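Local structure of putative hydroxymethylglutaryl-CoA synthase (Streptococcus mutans, 3SQZ) at residues Gly70-Ala75 against Phe270-Leu275; Ile302-Gln307 against Gly319-Leu324; Leu51-Leu56 against Asn74-Ala79. The protein binds coenzyme A in a thiolase-type fold and probably acts as a hydroxymethylglutaryl-CoA synthase, an acyltransferase. All blocks are in the same frame, centred on the assembly; numbering follows the deposited sequence. Where two conformers were deposited one is given.

The three contacts meet around Asn74. Contact 3 comes first along the chain, pairing strand 49-52 and the start of helix 53-60 with strand 75-78; contact 1 shares Asn74 and Ala75 with it and joins the end of helix 64-71 to the start of helix 271-279, beside coenzyme A. Their centres are about 13 Å apart. Contact 2, between segment 302-307, leading into helix 305-308, and helix 315-326, is more interior, its centre about 11 Å from that of contact 1 and 16 Å from that of contact 3. In probable hydrogen bonds Asn74 N donates to Lys306 O and Gln307 NE2 to Asn74 OD1, so N- and C-terminal parts of the sequence meet near coenzyme A.

Contact 1: residues Gly70-Ala75 against Phe270-Leu275; sequences GLLLNA and FPKLAL. With COA (coenzyme A), chain D.
The Phe270 ring lies between coenzyme A and its own helix: the CEP methyl of coenzyme A sits over one face, 3.5 Å from Phe270 CZ, while Leu273 CB covers the opposite face, offset toward the rim. Leu71 O lies in plane at the ring edge, and Leu71 CD2 approaches Phe270 CD1 obliquely at 3.9 Å. This methyl also touches CEP, so Leu71 and Phe270 line the pantetheine part of the pocket together. Phe270 occupies the N-cap position of helix 271-279, and Leu72, just past helix 64-71, has positive phi; the contact thus joins a helix C-terminus to a helix N-terminus at the cofactor site of this thiolase fold. Lys272 N donates to Leu71 O at 3.1 Å, with an angle of 154° at the hydrogen. With chi2, chi3 and chi4 all bent near +65°, the Lys272 chain curls around Gly70 O and brings NZ to 2.8 Å from that oxygen. The same NZ bonds phosphate oxygen O8A of coenzyme A at 2.9 Å and, weakly, O3B. Gly70 CA comes unusually close to O4B of the coenzyme A ribose. Farther from the cofactor, Leu73 CD2 meets Pro271 CD at 3.5 Å, the two side chains crossing at about a right angle.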
loop_
_atom_site.group_PDB
_atom_site.type_symbol
_atom_site.label_atom_id
_atom_site.label_comp_id
_atom_site.label_asym_id
_atom_site.label_seq_id
_atom_site.Cartn_x
_atom_site.Cartn_y
_atom_site.Cartn_z
ATOM N N GLY A 70 4.949 17.118 12.853
ATOM C CA GLY A 70 6.227 16.508 12.537
ATOM C C GLY A 70 6.114 15.385 11.523
ATOM O O GLY A 70 6.803 15.383 10.506
ATOM N N LEU A 71 5.236 14.426 11.801
ATOM C CA LEU A 71 5.032 13.288 10.905
ATOM C C LEU A 71 3.904 13.520 9.912
ATOM O O LEU A 71 3.823 12.832 8.898
ATOM C CB LEU A 71 4.726 12.023 11.709
ATOM C CG LEU A 71 5.779 11.614 12.735
ATOM C CD1 LEU A 71 5.335 10.353 13.463
ATOM C CD2 LEU A 71 7.128 11.424 12.060
ATOM N N LEU A 72 3.036 14.482 10.221
ATOM C CA LEU A 72 1.788 14.697 9.481
ATOM C C LEU A 72 0.871 13.472 9.547
ATOM O O LEU A 72 0.315 13.035 8.535
ATOM C CB LEU A 72 2.044 15.141 8.036
ATOM C CG LEU A 72 2.752 16.495 7.891
ATOM C CD1 LEU A 72 3.169 16.728 6.452
ATOM C CD2 LEU A 72 1.878 17.645 8.385
ATOM N N LEU A 73 0.731 12.918 10.747
ATOM C CA LEU A 73 -0.162 11.788 10.989
ATOM C C LEU A 73 -1.200 12.132 12.049
ATOM O O LEU A 73 -0.873 12.711 13.087
ATOM C CB LEU A 73 0.621 10.557 11.454
ATOM C CG LEU A 73 1.403 9.792 10.387
ATOM C CD1 LEU A 73 2.297 8.742 11.033
ATOM C CD2 LEU A 73 0.446 9.138 9.401
ATOM N N ASN A 74 -2.443 11.745 11.790
ATOM C CA ASN A 74 -3.536 11.933 12.739
ATOM C C ASN A 74 -3.915 10.650 13.472
ATOM O O ASN A 74 -4.261 10.682 14.647
ATOM C CB ASN A 74 -4.776 12.473 12.025
ATOM C CG ASN A 74 -4.538 13.817 11.382
ATOM O OD1 ASN A 74 -5.114 14.127 10.339
ATOM N ND2 ASN A 74 -3.685 14.623 11.994
ATOM N N ALA A 75 -3.865 9.526 12.765
ATOM C CA ALA A 75 -4.339 8.262 13.304
ATOM C C ALA A 75 -3.751 7.122 12.494
ATOM O O ALA A 75 -3.327 7.316 11.355
ATOM C CB ALA A 75 -5.866 8.211 13.270
ATOM N N PHE A 270 5.079 7.707 6.001
ATOM C CA PHE A 270 4.429 8.765 6.768
ATOM C C PHE A 270 4.427 9.998 5.860
ATOM O O PHE A 270 5.324 10.157 5.036
ATOM C CB PHE A 270 5.100 9.006 8.129
ATOM C CG PHE A 270 6.583 9.310 8.066
ATOM C CD1 PHE A 270 7.054 10.609 8.229
ATOM C CD2 PHE A 270 7.512 8.290 7.884
ATOM C CE1 PHE A 270 8.414 10.885 8.201
ATOM C CE2 PHE A 270 8.872 8.562 7.844
ATOM C CZ PHE A 270 9.322 9.859 8.008
ATOM N N PRO A 271 3.400 10.854 5.968
ATOM C CA PRO A 271 3.282 11.897 4.941
ATOM C C PRO A 271 4.415 12.921 4.920
ATOM O O PRO A 271 4.708 13.438 3.846
ATOM C CB PRO A 271 1.931 12.546 5.251
ATOM C CG PRO A 271 1.147 11.450 5.891
ATOM C CD PRO A 271 2.157 10.719 6.746
ATOM N N LYS A 272 5.055 13.206 6.052
ATOM C CA LYS A 272 6.192 14.125 6.028
ATOM C C LYS A 272 7.310 13.661 5.080
ATOM O O LYS A 272 7.922 14.488 4.399
ATOM C CB LYS A 272 6.734 14.376 7.439
ATOM C CG LYS A 272 8.044 15.162 7.487
ATOM C CD LYS A 272 7.901 16.598 6.980
ATOM C CE LYS A 272 7.137 17.487 7.952
ATOM N NZ LYS A 272 7.825 17.635 9.268
ATOM N N LEU A 273 7.581 12.356 5.020
ATOM C CA LEU A 273 8.629 11.878 4.117
ATOM C C LEU A 273 8.258 12.142 2.660
ATOM O O LEU A 273 9.094 12.566 1.867
ATOM C CB LEU A 273 8.937 10.397 4.346
ATOM C CG LEU A 273 10.095 9.860 3.496
ATOM C CD1 LEU A 273 11.362 10.669 3.742
ATOM C CD2 LEU A 273 10.342 8.389 3.791
ATOM N N ALA A 274 6.996 11.901 2.319
ATOM C CA ALA A 274 6.531 12.164 0.967
ATOM C C ALA A 274 6.632 13.652 0.636
ATOM O O ALA A 274 6.965 14.022 -0.486
ATOM C CB ALA A 274 5.115 11.673 0.782
ATOM N N LEU A 275 6.330 14.510 1.612
ATOM C CA LEU A 275 6.474 15.954 1.420
ATOM C C LEU A 275 7.933 16.334 1.147
ATOM O O LEU A 275 8.220 17.170 0.293
ATOM C CB LEU A 275 5.928 16.715 2.630
ATOM C CG LEU A 275 6.091 18.237 2.603
ATOM C CD1 LEU A 275 5.374 18.860 1.407
ATOM C CD2 LEU A 275 5.594 18.830 3.915
HETATM N N1A COA D . 6.510 19.963 16.703
HETATM C C2A COA D . 6.643 19.753 15.377
HETATM N N3A COA D . 7.522 18.790 14.912
HETATM C C4A COA D . 8.247 18.058 15.801
HETATM C C5A COA D . 8.116 18.270 17.174
HETATM C C6A COA D . 7.262 19.205 17.624
HETATM N N6A COA D . 7.112 19.430 19.031
HETATM N N7A COA D . 8.954 17.405 17.829
HETATM C C8A COA D . 9.597 16.672 16.915
HETATM N N9A COA D . 9.152 17.112 15.643
HETATM C C1B COA D . 9.481 16.495 14.366
HETATM C C2B COA D . 10.734 16.824 13.507
HETATM O O2B COA D . 11.538 17.915 13.543
HETATM C C3B COA D . 10.501 15.927 12.304
HETATM O O3B COA D . 10.306 16.348 11.012
HETATM P P3B COA D . 11.460 16.858 10.122
HETATM O O7A COA D . 12.302 15.626 9.625
HETATM O O8A COA D . 10.741 17.556 8.924
HETATM O O9A COA D . 12.316 17.828 10.895
HETATM C C4B COA D . 9.829 14.761 12.923
HETATM O O4B COA D . 8.794 15.393 13.702
HETATM C C5B COA D . 10.486 13.469 13.272
HETATM O O5B COA D . 11.340 13.788 14.337
HETATM P P1A COA D . 12.256 12.669 14.978
HETATM O O1A COA D . 13.167 12.013 13.867
HETATM O O2A COA D . 13.093 13.271 16.089
HETATM O O3A COA D . 11.253 11.574 15.554
HETATM P P2A COA D . 11.658 10.080 15.913
HETATM O O4A COA D . 13.133 10.008 16.457
HETATM O O5A COA D . 10.696 9.542 16.947
HETATM O O6A COA D . 11.563 9.189 14.587
HETATM C CBP COA D . 10.728 8.459 12.426
HETATM C CCP COA D . 10.683 9.481 13.535
HETATM C CDP COA D . 12.097 8.449 11.833
HETATM C CEP COA D . 9.726 8.802 11.350
HETATM C CAP COA D . 10.396 7.125 13.031
HETATM O OAP COA D . 9.067 7.020 13.349
HETATM C C9P COA D . 10.847 5.958 12.174
HETATM O O9P COA D . 12.021 5.611 12.091
HETATM N N8P COA D . 9.772 5.227 11.480
HETATM C C7P COA D . 10.070 4.202 10.498
HETATM C C6P COA D . 10.611 4.744 9.191
HETATM C C5P COA D . 10.782 3.669 8.116
HETATM O O5P COA D . 10.160 2.633 8.160
HETATM N N4P COA D . 11.636 3.951 6.994
HETATM C C3P COA D . 11.737 2.981 5.893
HETATM C C2P COA D . 11.127 3.388 4.581
HETATM S S1P COA D . 11.510 5.013 4.013
#

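Contact 2: residues Ile302-Gln307 against Gly319-Leu324; sequences ILYSKQ and GLLSLL
Ser322 OG takes a hydrogen bond from the backbone N-H of Tyr304, 3.2 Å from Tyr304 N to Ser322 OG with an angle of 156° at the hydrogen. The same hydroxyl lies over one face of the Tyr304 ring, offset toward the rim, so one small side chain meets both the backbone and the aromatic group of a single residue. Its methylene adds to the packing: Ser322 CB is 3.4 Å from Tyr304 CD2, and Ser322 CA is 3.5 Å from Tyr304 CE2. The preceding residue, Leu303, brings CB to 3.5 Å from Ser322 OG. With its CG beside the backbone N (chi1 -64°), Tyr304 lays its ring along helix 315-326, where CE2 reaches Leu321 CG at 4.3 Å.

The next shell fixes both ends of this arrangement. Tyr304 OH is hydrogen-bonded to Glu325, one helical turn beyond Leu321, while Arg366 and Leu367 of helix 366-371 also touch the tyrosine. Ser322 OG is bonded in addition to Ala300 O, near the end of helix 288-302. The serine thereby ties that helix end and the residues that follow it to helix 315-326. Because Ala300 O has no proton to give, the hydroxyl donates to that carbonyl while accepting from Tyr304 N, a buried group used in both hydrogen-bonding roles.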
loop_
_atom_site.group_PDB
_atom_site.type_symbol
_atom_site.label_atom_id
_atom_site.label_comp_id
_atom_site.label_asym_id
_atom_site.label_seq_id
_atom_site.Cartn_x
_atom_site.Cartn_y
_atom_site.Cartn_z
ATOM N N ILE A 302 -2.108 12.642 0.181
ATOM C CA ILE A 302 -1.739 12.192 1.525
ATOM C C ILE A 302 -2.911 12.105 2.500
ATOM O O ILE A 302 -2.739 11.682 3.640
ATOM C CB ILE A 302 -0.598 13.049 2.134
ATOM C CG1 ILE A 302 -1.054 14.488 2.413
ATOM C CG2 ILE A 302 0.632 13.021 1.228
ATOM C CD1 ILE A 302 0.016 15.324 3.103
ATOM N N LEU A 303 -4.103 12.476 2.047
ATOM C CA LEU A 303 -5.264 12.535 2.931
ATOM C C LEU A 303 -5.559 11.206 3.624
ATOM O O LEU A 303 -5.785 11.168 4.828
ATOM C CB LEU A 303 -6.481 12.974 2.132
ATOM C CG LEU A 303 -7.461 14.023 2.644
ATOM C CD1 LEU A 303 -6.766 15.165 3.367
ATOM C CD2 LEU A 303 -8.232 14.553 1.452
ATOM N N TYR A 304 -5.565 10.109 2.873
ATOM C CA TYR A 304 -5.889 8.822 3.489
ATOM C C TYR A 304 -4.784 8.352 4.430
ATOM O O TYR A 304 -5.057 7.861 5.527
ATOM C CB TYR A 304 -6.202 7.753 2.442
ATOM C CG TYR A 304 -7.435 8.034 1.609
ATOM C CD1 TYR A 304 -8.400 8.949 2.019
ATOM C CD2 TYR A 304 -7.628 7.371 0.402
ATOM C CE1 TYR A 304 -9.520 9.200 1.244
ATOM C CE2 TYR A 304 -8.741 7.614 -0.376
ATOM C CZ TYR A 304 -9.681 8.533 0.046
ATOM O OH TYR A 304 -10.792 8.795 -0.716
ATOM N N SER A 305 -3.535 8.518 4.009
ATOM C CA SER A 305 -2.419 8.070 4.821
ATOM C C SER A 305 -2.384 8.755 6.195
ATOM O O SER A 305 -1.986 8.150 7.185
ATOM C CB SER A 305 -1.118 8.268 4.051
ATOM O OG SER A 305 -1.091 7.379 2.939
ATOM N N LYS A 306 -2.824 10.009 6.258
ATOM C CA LYS A 306 -2.901 10.725 7.533
ATOM C C LYS A 306 -3.801 10.024 8.545
ATOM O O LYS A 306 -3.664 10.249 9.749
ATOM C CB LYS A 306 -3.421 12.147 7.330
ATOM C CG LYS A 306 -2.431 13.072 6.679
ATOM C CD LYS A 306 -2.939 14.503 6.676
ATOM C CE LYS A 306 -1.908 15.462 6.107
ATOM N NZ LYS A 306 -2.398 16.860 6.045
ATOM N N GLN A 307 -4.746 9.225 8.057
ATOM C CA GLN A 307 -5.712 8.538 8.916
ATOM C C GLN A 307 -5.400 7.060 9.129
ATOM O O GLN A 307 -5.993 6.430 10.000
ATOM C CB GLN A 307 -7.118 8.633 8.320
ATOM C CG GLN A 307 -7.598 10.039 8.015
ATOM C CD GLN A 307 -7.473 10.948 9.204
ATOM O OE1 GLN A 307 -7.923 10.621 10.305
ATOM N NE2 GLN A 307 -6.843 12.095 9.000
ATOM N N GLY A 319 -1.870 6.306 -1.783
ATOM C CA GLY A 319 -1.747 7.706 -2.145
ATOM C C GLY A 319 -2.321 8.002 -3.520
ATOM O O GLY A 319 -2.955 9.043 -3.723
ATOM N N LEU A 320 -2.097 7.106 -4.484
ATOM C CA LEU A 320 -2.726 7.247 -5.794
ATOM C C LEU A 320 -4.255 7.293 -5.642
ATOM O O LEU A 320 -4.934 8.155 -6.206
ATOM C CB LEU A 320 -2.308 6.099 -6.715
ATOM C CG LEU A 320 -3.018 6.051 -8.072
ATOM C CD1 LEU A 320 -2.737 7.291 -8.939
ATOM C CD2 LEU A 320 -2.652 4.774 -8.821
ATOM N N LEU A 321 -4.799 6.366 -4.865
ATOM C CA LEU A 321 -6.241 6.320 -4.653
ATOM C C LEU A 321 -6.754 7.600 -3.987
ATOM O O LEU A 321 -7.755 8.179 -4.406
ATOM C CB LEU A 321 -6.582 5.096 -3.815
ATOM C CG LEU A 321 -8.064 4.826 -3.581
ATOM C CD1 LEU A 321 -8.820 4.606 -4.891
ATOM C CD2 LEU A 321 -8.207 3.636 -2.643
ATOM N N SER A 322 -6.044 8.048 -2.959
ATOM C CA SER A 322 -6.377 9.278 -2.264
ATOM C C SER A 322 -6.359 10.471 -3.232
ATOM O O SER A 322 -7.264 11.310 -3.224
ATOM C CB SER A 322 -5.379 9.475 -1.126
ATOM O OG SER A 322 -5.766 10.525 -0.257
ATOM N N LEU A 323 -5.328 10.538 -4.066
ATOM C CA LEU A 323 -5.234 11.566 -5.092
ATOM C C LEU A 323 -6.451 11.550 -6.011
ATOM O O LEU A 323 -7.081 12.581 -6.248
ATOM C CB LEU A 323 -3.972 11.340 -5.919
ATOM C CG LEU A 323 -3.858 12.187 -7.188
ATOM C CD1 LEU A 323 -3.722 13.687 -6.863
ATOM C CD2 LEU A 323 -2.697 11.701 -8.046
ATOM N N LEU A 324 -6.787 10.383 -6.548
ATOM C CA LEU A 324 -7.852 10.317 -7.536
ATOM C C LEU A 324 -9.207 10.660 -6.940
ATOM O O LEU A 324 -10.055 11.246 -7.617
ATOM C CB LEU A 324 -7.907 8.934 -8.182
ATOM C CG LEU A 324 -6.644 8.517 -8.935
ATOM C CD1 LEU A 324 -6.919 7.247 -9.719
ATOM C CD2 LEU A 324 -6.142 9.631 -9.851
#

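Contact 3: residues Leu51-Leu56 against Asn74-Ala79; sequences LNMKDL and NALSIA
Leu51 and Leu76 form a hydrogen-bonded pair of an antiparallel two-strand pairing, part of a small three-stranded sheet in which strand 49-52 is central and strand 75-78 lies at one margin. The evidence is a reciprocal pair of backbone bonds: Leu51 N to Leu76 O at 2.8 Å and Leu76 N to Leu51 O at 2.9 Å. Asn52 and Ala75 follow as a non-hydrogen-bonded pair. Strand 49-52 then turns directly into helix 53-60, and a third bond, Met53 N to Asn74 O at 3.0 Å, carries the pairing across that junction.

The tightly packed part is apolar. Leu51 CB meets Ile78 CG1 at 3.8 Å, with Tyr381 of helix 378-385 packing against both residues. Met53 bends at chi2 and chi3 (-59° and -88°), which brings its sulfur toward Leu76. Leu76 has two conformers, so the details here are less firm: in one of them SD lies 3.5 Å from Leu76 CG and the two side chains cross at about a right angle. Phe67 of helix 64-71 and Ser185 also touch Met53, placing it between the strands and the region next to the cofactor pocket.

The Asn74 end, with the face of the sheet carrying Asn52, is more polar. Asn74 is exposed, and its bond from CA to CB points away from the 51-56 segment; its OD1 is instead hydrogen-bonded to Gln307. A water bridges the backbones here, accepting from Lys54 N and donating to Asn74 O. Asn52, partly exposed, turns its amide back across the strand pair, so that OD1 comes to rest 3.4 Å from Ala75 CB.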
loop_
_atom_site.group_PDB
_atom_site.type_symbol
_atom_site.label_atom_id
_atom_site.label_comp_id
_atom_site.label_asym_id
_atom_site.label_seq_id
_atom_site.Cartn_x
_atom_site.Cartn_y
_atom_site.Cartn_z
ATOM N N LEU A 51 -5.877 3.756 16.198
ATOM C CA LEU A 51 -5.155 4.387 17.291
ATOM C C LEU A 51 -4.971 5.853 16.922
ATOM O O LEU A 51 -4.324 6.183 15.926
ATOM C CB LEU A 51 -3.797 3.717 17.498
ATOM C CG LEU A 51 -2.897 4.368 18.546
ATOM C CD1 LEU A 51 -3.501 4.278 19.949
ATOM C CD2 LEU A 51 -1.521 3.718 18.517
ATOM N N ASN A 52 -5.558 6.734 17.719
ATOM C CA ASN A 52 -5.422 8.158 17.469
ATOM C C ASN A 52 -4.065 8.642 17.990
ATOM O O ASN A 52 -3.656 8.293 19.100
ATOM C CB ASN A 52 -6.610 8.917 18.066
ATOM C CG ASN A 52 -7.893 8.685 17.271
ATOM O OD1 ASN A 52 -7.858 8.530 16.048
ATOM N ND2 ASN A 52 -9.024 8.649 17.962
ATOM N N MET A 53 -3.359 9.427 17.182
ATOM C CA MET A 53 -1.999 9.825 17.528
ATOM C C MET A 53 -1.930 10.642 18.814
ATOM O O MET A 53 -0.963 10.545 19.567
ATOM C CB MET A 53 -1.336 10.571 16.378
ATOM C CG MET A 53 -1.085 9.681 15.161
ATOM S SD MET A 53 -0.038 8.241 15.492
ATOM C CE MET A 53 1.582 8.935 15.207
ATOM N N LYS A 54 -2.954 11.439 19.090
ATOM C CA LYS A 54 -2.945 12.208 20.327
ATOM C C LYS A 54 -2.960 11.287 21.547
ATOM O O LYS A 54 -2.379 11.618 22.584
ATOM C CB LYS A 54 -4.117 13.181 20.366
ATOM C CG LYS A 54 -5.466 12.510 20.410
ATOM C CD LYS A 54 -6.583 13.517 20.266
ATOM C CE LYS A 54 -7.920 12.832 20.399
ATOM N NZ LYS A 54 -9.038 13.779 20.167
ATOM N N ASP A 55 -3.631 10.142 21.433
ATOM C CA ASP A 55 -3.648 9.171 22.524
ATOM C C ASP A 55 -2.270 8.530 22.715
ATOM O O ASP A 55 -1.818 8.338 23.846
ATOM C CB ASP A 55 -4.707 8.088 22.301
ATOM C CG ASP A 55 -6.130 8.602 22.463
ATOM O OD1 ASP A 55 -6.327 9.677 23.074
ATOM O OD2 ASP A 55 -7.069 7.919 22.006
ATOM N N LEU A 56 -1.614 8.177 21.610
ATOM C CA LEU A 56 -0.269 7.625 21.680
ATOM C C LEU A 56 0.680 8.652 22.300
ATOM O O LEU A 56 1.493 8.321 23.163
ATOM C CB LEU A 56 0.212 7.210 20.291
ATOM C CG LEU A 56 1.611 6.588 20.240
ATOM C CD1 LEU A 56 1.680 5.279 21.032
ATOM C CD2 LEU A 56 2.048 6.357 18.797
ATOM N N ASN A 74 -2.443 11.745 11.790
ATOM C CA ASN A 74 -3.536 11.933 12.739
ATOM C C ASN A 74 -3.915 10.650 13.472
ATOM O O ASN A 74 -4.261 10.682 14.647
ATOM C CB ASN A 74 -4.776 12.473 12.025
ATOM C CG ASN A 74 -4.538 13.817 11.382
ATOM O OD1 ASN A 74 -5.114 14.127 10.339
ATOM N ND2 ASN A 74 -3.685 14.623 11.994
ATOM N N ALA A 75 -3.865 9.526 12.765
ATOM C CA ALA A 75 -4.339 8.262 13.304
ATOM C C ALA A 75 -3.751 7.122 12.494
ATOM O O ALA A 75 -3.327 7.316 11.355
ATOM C CB ALA A 75 -5.866 8.211 13.270
ATOM N N LEU A 76 -3.747 5.929 13.075
ATOM C CA LEU A 76 -3.157 4.723 12.478
ATOM C C LEU A 76 -4.154 3.574 12.554
ATOM O O LEU A 76 -4.742 3.384 13.614
ATOM C CB LEU A 76 -1.932 4.283 13.289
ATOM C CG LEU A 76 -0.894 5.324 13.701
ATOM C CD1 LEU A 76 0.175 4.670 14.571
ATOM C CD2 LEU A 76 -0.272 5.971 12.478
ATOM N N SER A 77 -4.275 2.768 11.505
ATOM C CA SER A 77 -5.064 1.550 11.596
ATOM C C SER A 77 -4.332 0.489 12.401
ATOM O O SER A 77 -3.131 0.277 12.222
ATOM C CB SER A 77 -5.365 0.984 10.214
ATOM O OG SER A 77 -6.232 1.853 9.507
ATOM N N ILE A 78 -5.080 -0.201 13.257
ATOM C CA ILE A 78 -4.553 -1.277 14.087
ATOM C C ILE A 78 -5.294 -2.555 13.736
ATOM O O ILE A 78 -6.524 -2.572 13.670
ATOM C CB ILE A 78 -4.723 -0.952 15.589
ATOM C CG1 ILE A 78 -3.872 0.266 15.974
ATOM C CG2 ILE A 78 -4.396 -2.167 16.458
ATOM C CD1 ILE A 78 -2.388 0.111 15.699
ATOM N N ALA A 79 -4.537 -3.624 13.498
ATOM C CA ALA A 79 -5.106 -4.917 13.129
ATOM C C ALA A 79 -5.003 -5.905 14.284
ATOM O O ALA A 79 -3.943 -6.034 14.891
ATOM C CB ALA A 79 -4.387 -5.483 11.919
HETATM O O HOH W 1 -4.862 12.233 16.923
#